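Local coordinates for hemin degrading factor (Pseudomonas aeruginosa, PDB 4MGF), which binds heme b with a histidine as axial iron ligand and probably takes part in heme handling or breakdown, at residues A[87-92]-A[297-302]; A[251-256]-A[280-285]. All coordinates share one frame; numbering follows the deposited sequence.

In the fold
Contact 1 and contact 2 lie with their centres about 13 Å apart and reach the same nine-stranded antiparallel sheet. Contact 1 pairs strand 88-93 with strand 296-301, and so joins a part of the sheet built from the first HemS/ChuX domain to a part built from the second. Contact 2 sits at the end of the second part, where helix 247-258 meets the outermost strand 282-285. Along the chain the order is 87-92, 251-256, 280-285, 297-302. The two meet directly: Leu298 packs on Phe252, and Thr302 on Trp284. Contact 1 is thus the seam between the two halves in this sheet, and contact 2 attaches a helix of the second half at the sheet's edge.

Contact 1: residues A[87-92]-A[297-302]; sequences HCVHER and NLHLKT
With SG anti to the backbone N (chi1 -172°), Cys88 meets Leu298, whose CG is likewise anti to its own N; the sulfur lies 3.5 Å from Leu298 CD1. The same CD1 methyl also approaches the imidazole of His90 obliquely. Leu300 completes this group, its CD1 being 4.1 Å from Cys88 CB. Val89 is less relaxed: its chi1 of 26° is well away from a staggered value, and its CG1 methyl lies 3.6 Å from His299 CB on the other face of the sheet. There Glu91 OE2 lies in the plane of the His299 ring, at its edge, 3.8 Å from both CD2 and NE2; the NE2 distance is too long for a hydrogen bond. The carboxylate and ring planes are 69° apart, and the polar partner of the ring is instead Asn290, hydrogen-bonded to ND1.

The backbones supply the regular part of the evidence. Five hydrogen bonds link them, all close to straight: Val89 and His299 exchange two, Glu91 and Asn297 two more, and Lys301 N reaches His87 O at 2.9 Å. Cys88 with Leu300 and His90 with Leu298 form the intervening non-hydrogen-bonded pairs. A CA-H...O contact from Cys88 CA to His299 O, 3.4 Å long, adds to the first of these.

From strand 262-268 of the second sheet, Val266 touches Cys88, His90 and Leu298, and Val264 touches Leu298, while Gln273 hydrogen-bonds His90 ND1. The strand axes are almost exactly antiparallel and approach to 4.7 Å. This is a regular antiparallel ladder between interior strands, the seam at which the two HemS/ChuX domains meet in this one of the two sheets.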
loop_
_atom_site.group_PDB
_atom_site.type_symbol
_atom_site.label_atom_id
_atom_site.label_comp_id
_atom_site.label_asym_id
_atom_site.label_seq_id
_atom_site.Cartn_x
_atom_site.Cartn_y
_atom_site.Cartn_z
ATOM N N HIS A 87 -4.643 2.852 7.925
ATOM C CA HIS A 87 -6.050 3.178 7.732
ATOM C C HIS A 87 -6.682 2.603 6.476
ATOM O O HIS A 87 -7.873 2.793 6.251
ATOM C CB HIS A 87 -6.248 4.702 7.725
ATOM C CG HIS A 87 -5.486 5.413 8.796
ATOM N ND1 HIS A 87 -5.966 5.551 10.082
ATOM C CD2 HIS A 87 -4.274 6.014 8.781
ATOM C CE1 HIS A 87 -5.084 6.215 10.808
ATOM N NE2 HIS A 87 -4.046 6.505 10.043
ATOM N N CYS A 88 -5.917 1.930 5.628
ATOM C CA CYS A 88 -6.549 1.447 4.405
ATOM C C CYS A 88 -5.939 0.162 3.895
ATOM O O CYS A 88 -4.714 0.017 3.835
ATOM C CB CYS A 88 -6.553 2.536 3.308
ATOM S SG CYS A 88 -7.532 2.114 1.833
ATOM N N VAL A 89 -6.798 -0.777 3.530
ATOM C CA VAL A 89 -6.290 -2.062 3.066
ATOM C C VAL A 89 -6.801 -2.354 1.672
ATOM O O VAL A 89 -7.954 -2.085 1.350
ATOM C CB VAL A 89 -6.499 -3.240 4.110
ATOM C CG1 VAL A 89 -7.647 -2.965 4.997
ATOM C CG2 VAL A 89 -6.618 -4.608 3.421
ATOM N N HIS A 90 -5.894 -2.846 0.839
ATOM C CA HIS A 90 -6.106 -2.976 -0.592
ATOM C C HIS A 90 -5.882 -4.454 -0.923
ATOM O O HIS A 90 -4.793 -4.990 -0.679
ATOM C CB HIS A 90 -5.074 -2.070 -1.314
ATOM C CG HIS A 90 -5.315 -1.863 -2.786
ATOM N ND1 HIS A 90 -5.363 -2.897 -3.698
ATOM C CD2 HIS A 90 -5.440 -0.722 -3.515
ATOM C CE1 HIS A 90 -5.539 -2.407 -4.914
ATOM N NE2 HIS A 90 -5.586 -1.090 -4.833
ATOM N N GLU A 91 -6.921 -5.122 -1.423
ATOM C CA GLU A 91 -6.814 -6.545 -1.782
ATOM C C GLU A 91 -7.191 -6.764 -3.231
ATOM O O GLU A 91 -8.331 -6.504 -3.634
ATOM C CB GLU A 91 -7.707 -7.429 -0.895
ATOM C CG GLU A 91 -7.520 -7.248 0.588
ATOM C CD GLU A 91 -8.429 -8.174 1.375
ATOM O OE1 GLU A 91 -8.901 -9.173 0.791
ATOM O OE2 GLU A 91 -8.677 -7.901 2.566
ATOM N N ARG A 92 -6.244 -7.259 -4.011
ATOM C CA ARG A 92 -6.450 -7.409 -5.441
ATOM C C ARG A 92 -6.064 -8.808 -5.880
ATOM O O ARG A 92 -5.003 -9.322 -5.498
ATOM C CB ARG A 92 -5.628 -6.364 -6.204
ATOM C CG ARG A 92 -6.007 -6.178 -7.681
ATOM C CD ARG A 92 -7.434 -5.674 -7.843
ATOM N NE ARG A 92 -7.700 -5.210 -9.202
ATOM C CZ ARG A 92 -7.795 -5.998 -10.270
ATOM N NH1 ARG A 92 -7.649 -7.306 -10.152
ATOM N NH2 ARG A 92 -8.041 -5.470 -11.463
ATOM N N ASN A 297 -11.102 -5.702 -3.443
ATOM C CA ASN A 297 -11.697 -5.230 -2.213
ATOM C C ASN A 297 -10.831 -4.133 -1.633
ATOM O O ASN A 297 -9.608 -4.224 -1.648
ATOM C CB ASN A 297 -11.857 -6.373 -1.199
ATOM C CG ASN A 297 -13.005 -7.302 -1.542
ATOM O OD1 ASN A 297 -13.582 -7.225 -2.631
ATOM N ND2 ASN A 297 -13.353 -8.182 -0.613
ATOM N N LEU A 298 -11.469 -3.086 -1.129
ATOM C CA LEU A 298 -10.759 -1.995 -0.497
ATOM C C LEU A 298 -11.434 -1.734 0.837
ATOM O O LEU A 298 -12.662 -1.623 0.894
ATOM C CB LEU A 298 -10.823 -0.743 -1.391
ATOM C CG LEU A 298 -10.128 0.513 -0.874
ATOM C CD1 LEU A 298 -8.605 0.384 -1.038
ATOM C CD2 LEU A 298 -10.642 1.759 -1.603
ATOM N N HIS A 299 -10.661 -1.662 1.918
ATOM C CA HIS A 299 -11.263 -1.366 3.215
ATOM C C HIS A 299 -10.653 -0.109 3.830
ATOM O O HIS A 299 -9.527 -0.134 4.315
ATOM C CB HIS A 299 -11.151 -2.558 4.177
ATOM C CG HIS A 299 -11.614 -3.855 3.587
ATOM N ND1 HIS A 299 -12.936 -4.105 3.288
ATOM C CD2 HIS A 299 -10.933 -4.967 3.231
ATOM C CE1 HIS A 299 -13.048 -5.315 2.770
ATOM N NE2 HIS A 299 -11.848 -5.861 2.727
ATOM N N LEU A 300 -11.426 0.978 3.823
ATOM C CA LEU A 300 -10.957 2.282 4.273
ATOM C C LEU A 300 -11.600 2.708 5.594
ATOM O O LEU A 300 -12.813 2.927 5.662
ATOM C CB LEU A 300 -11.275 3.312 3.185
ATOM C CG LEU A 300 -11.116 4.809 3.465
ATOM C CD1 LEU A 300 -9.694 5.156 3.918
ATOM C CD2 LEU A 300 -11.518 5.631 2.212
ATOM N N LYS A 301 -10.788 2.834 6.637
ATOM C CA LYS A 301 -11.269 3.339 7.920
ATOM C C LYS A 301 -11.380 4.861 7.855
ATOM O O LYS A 301 -10.422 5.574 8.153
ATOM C CB LYS A 301 -10.325 2.923 9.055
ATOM C CG LYS A 301 -10.692 3.468 10.440
ATOM C CD LYS A 301 -12.012 2.915 10.982
ATOM C CE LYS A 301 -11.850 1.509 11.544
ATOM N NZ LYS A 301 -11.909 1.459 13.042
ATOM N N THR A 302 -12.554 5.356 7.478
ATOM C CA THR A 302 -12.708 6.783 7.183
ATOM C C THR A 302 -12.311 7.733 8.310
ATOM O O THR A 302 -11.936 8.872 8.050
ATOM C CB THR A 302 -14.127 7.122 6.729
ATOM O OG1 THR A 302 -15.060 6.719 7.740
ATOM C CG2 THR A 302 -14.439 6.437 5.411
#

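Contact 2: residues A[251-256]-A[280-285]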
loop_
_atom_site.group_PDB
_atom_site.type_symbol
_atom_site.label_atom_id
_atom_site.label_comp_id
_atom_site.label_asym_id
_atom_site.label_seq_id
_atom_site.Cartn_x
_atom_site.Cartn_y
_atom_site.Cartn_z
ATOM N N LEU A 251 -17.391 10.279 -3.952
ATOM C CA LEU A 251 -16.663 10.133 -5.217
ATOM C C LEU A 251 -16.639 8.687 -5.737
ATOM O O LEU A 251 -16.866 8.440 -6.925
ATOM C CB LEU A 251 -15.223 10.651 -5.050
ATOM C CG LEU A 251 -14.293 10.505 -6.255
ATOM C CD1 LEU A 251 -14.581 11.534 -7.309
ATOM C CD2 LEU A 251 -12.857 10.632 -5.832
ATOM N N PHE A 252 -16.337 7.737 -4.854
ATOM C CA PHE A 252 -16.436 6.310 -5.191
ATOM C C PHE A 252 -17.855 5.966 -5.658
ATOM O O PHE A 252 -18.051 5.377 -6.729
ATOM C CB PHE A 252 -16.095 5.439 -3.970
ATOM C CG PHE A 252 -14.618 5.207 -3.780
ATOM C CD1 PHE A 252 -13.950 4.286 -4.563
ATOM C CD2 PHE A 252 -13.908 5.892 -2.810
ATOM C CE1 PHE A 252 -12.581 4.051 -4.400
ATOM C CE2 PHE A 252 -12.532 5.668 -2.644
ATOM C CZ PHE A 252 -11.877 4.744 -3.443
ATOM N N GLU A 253 -18.832 6.330 -4.828
ATOM C CA GLU A 253 -20.249 6.148 -5.150
ATOM C C GLU A 253 -20.625 6.770 -6.489
ATOM O O GLU A 253 -21.318 6.154 -7.301
ATOM C CB GLU A 253 -21.127 6.677 -4.014
ATOM C CG GLU A 253 -21.229 5.668 -2.873
ATOM C CD GLU A 253 -21.730 6.262 -1.573
ATOM O OE1 GLU A 253 -21.537 7.475 -1.354
ATOM O OE2 GLU A 253 -22.306 5.504 -0.760
ATOM N N ALA A 254 -20.124 7.971 -6.739
ATOM C CA ALA A 254 -20.351 8.616 -8.023
ATOM C C ALA A 254 -19.608 7.921 -9.168
ATOM O O ALA A 254 -20.116 7.835 -10.284
ATOM C CB ALA A 254 -19.978 10.079 -7.945
ATOM N N ALA A 255 -18.408 7.415 -8.899
ATOM C CA ALA A 255 -17.672 6.675 -9.920
ATOM C C ALA A 255 -18.352 5.338 -10.210
ATOM O O ALA A 255 -18.354 4.858 -11.346
ATOM C CB ALA A 255 -16.229 6.458 -9.487
ATOM N N ALA A 256 -18.929 4.739 -9.179
ATOM C CA ALA A 256 -19.643 3.479 -9.349
ATOM C C ALA A 256 -20.870 3.633 -10.244
ATOM O O ALA A 256 -21.113 2.805 -11.115
ATOM C CB ALA A 256 -20.060 2.934 -8.017
ATOM N N CYS A 280 -17.729 -1.287 -8.445
ATOM C CA CYS A 280 -19.170 -1.546 -8.520
ATOM C C CYS A 280 -19.896 -1.453 -7.194
ATOM O O CYS A 280 -20.710 -0.546 -6.993
ATOM C CB CYS A 280 -19.449 -2.900 -9.162
ATOM S SG CYS A 280 -18.912 -2.988 -10.866
ATOM N N ASN A 281 -19.617 -2.401 -6.303
ATOM C CA ASN A 281 -20.289 -2.466 -5.017
ATOM C C ASN A 281 -19.565 -1.727 -3.912
ATOM O O ASN A 281 -18.407 -2.024 -3.597
ATOM C CB ASN A 281 -20.497 -3.925 -4.612
ATOM C CG ASN A 281 -20.996 -4.757 -5.757
ATOM O OD1 ASN A 281 -22.175 -4.711 -6.099
ATOM N ND2 ASN A 281 -20.095 -5.497 -6.388
ATOM N N LEU A 282 -20.268 -0.787 -3.300
ATOM C CA LEU A 282 -19.737 0.011 -2.214
ATOM C C LEU A 282 -20.607 -0.204 -1.000
ATOM O O LEU A 282 -21.835 -0.221 -1.117
ATOM C CB LEU A 282 -19.784 1.490 -2.580
ATOM C CG LEU A 282 -18.911 2.038 -3.705
ATOM C CD1 LEU A 282 -17.449 1.701 -3.489
ATOM C CD2 LEU A 282 -19.380 1.521 -5.036
ATOM N N LYS A 283 -19.988 -0.341 0.169
ATOM C CA LYS A 283 -20.726 -0.595 1.402
ATOM C C LYS A 283 -20.118 0.122 2.592
ATOM O O LYS A 283 -18.893 0.146 2.753
ATOM C CB LYS A 283 -20.744 -2.097 1.719
ATOM C CG LYS A 283 -21.978 -2.827 1.212
ATOM C CD LYS A 283 -21.859 -3.166 -0.275
ATOM C CE LYS A 283 -23.221 -3.314 -0.944
ATOM N NZ LYS A 283 -23.874 -4.628 -0.625
ATOM N N TRP A 284 -20.969 0.683 3.440
ATOM C CA TRP A 284 -20.524 1.170 4.739
ATOM C C TRP A 284 -20.653 0.061 5.779
ATOM O O TRP A 284 -21.497 -0.812 5.648
ATOM C CB TRP A 284 -21.355 2.371 5.182
ATOM C CG TRP A 284 -20.963 3.681 4.546
ATOM C CD1 TRP A 284 -21.575 4.298 3.496
ATOM C CD2 TRP A 284 -19.876 4.530 4.936
ATOM N NE1 TRP A 284 -20.933 5.485 3.201
ATOM C CE2 TRP A 284 -19.887 5.648 4.070
ATOM C CE3 TRP A 284 -18.884 4.447 5.923
ATOM C CZ2 TRP A 284 -18.947 6.682 4.168
ATOM C CZ3 TRP A 284 -17.950 5.475 6.017
ATOM C CH2 TRP A 284 -17.990 6.578 5.142
ATOM N N LEU A 285 -19.807 0.108 6.802
ATOM C CA LEU A 285 -19.903 -0.776 7.964
ATOM C C LEU A 285 -19.219 -0.059 9.115
ATOM O O LEU A 285 -17.981 0.006 9.177
ATOM C CB LEU A 285 -19.228 -2.130 7.683
ATOM C CG LEU A 285 -19.610 -3.336 8.539
ATOM C CD1 LEU A 285 -21.090 -3.658 8.393
ATOM C CD2 LEU A 285 -18.762 -4.564 8.190
#
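Leu282 points from its strand toward helix 251-256 and divides its two methyls between residues one helical turn apart. CD2 presses on Ala256 CB at 3.4 Å, tighter than an ordinary carbon-carbon contact, while CD1 lies 4.0 Å from Phe252 CB. Leu282 CG stands beside its own backbone N and anti to the carbonyl carbon (chi1 -67°), a turn that carries the branched end to the helix. Phe252 offers mainly its CB here: the bond from its backbone heads for the strand, but the ring then leads away, and Leu282 CD1 reaches that ring only obliquely.

Glu253 and Trp284 cross at about a right angle, with carboxylate and indole planes 69° apart. Glu253 OE2 comes within 4.2 Å of Trp284 NE1, too far for a hydrogen bond, so the pair is a loose approach at the margin. At the other end, Ala256 CB also rests 3.7 Å from Cys280 O. No hydrogen bond crosses between the segments, which bury 218 Å² together; the closest pair is carbon on carbon.

The helix and strand axes stand 9.7 Å apart at an angle of 152°, so the two run roughly antiparallel. Strand 282-285 is the outermost of its sheet and pairs with strand 288-293, whose Phe289 meets Trp284 edge-to-face and whose Val291 touches both Leu282 and Phe252. Helix 247-258 in turn packs against Leu353 of helix 348-355 and Leu336 of strand 332-338, which places it between the edge of one sheet and a strand of the other.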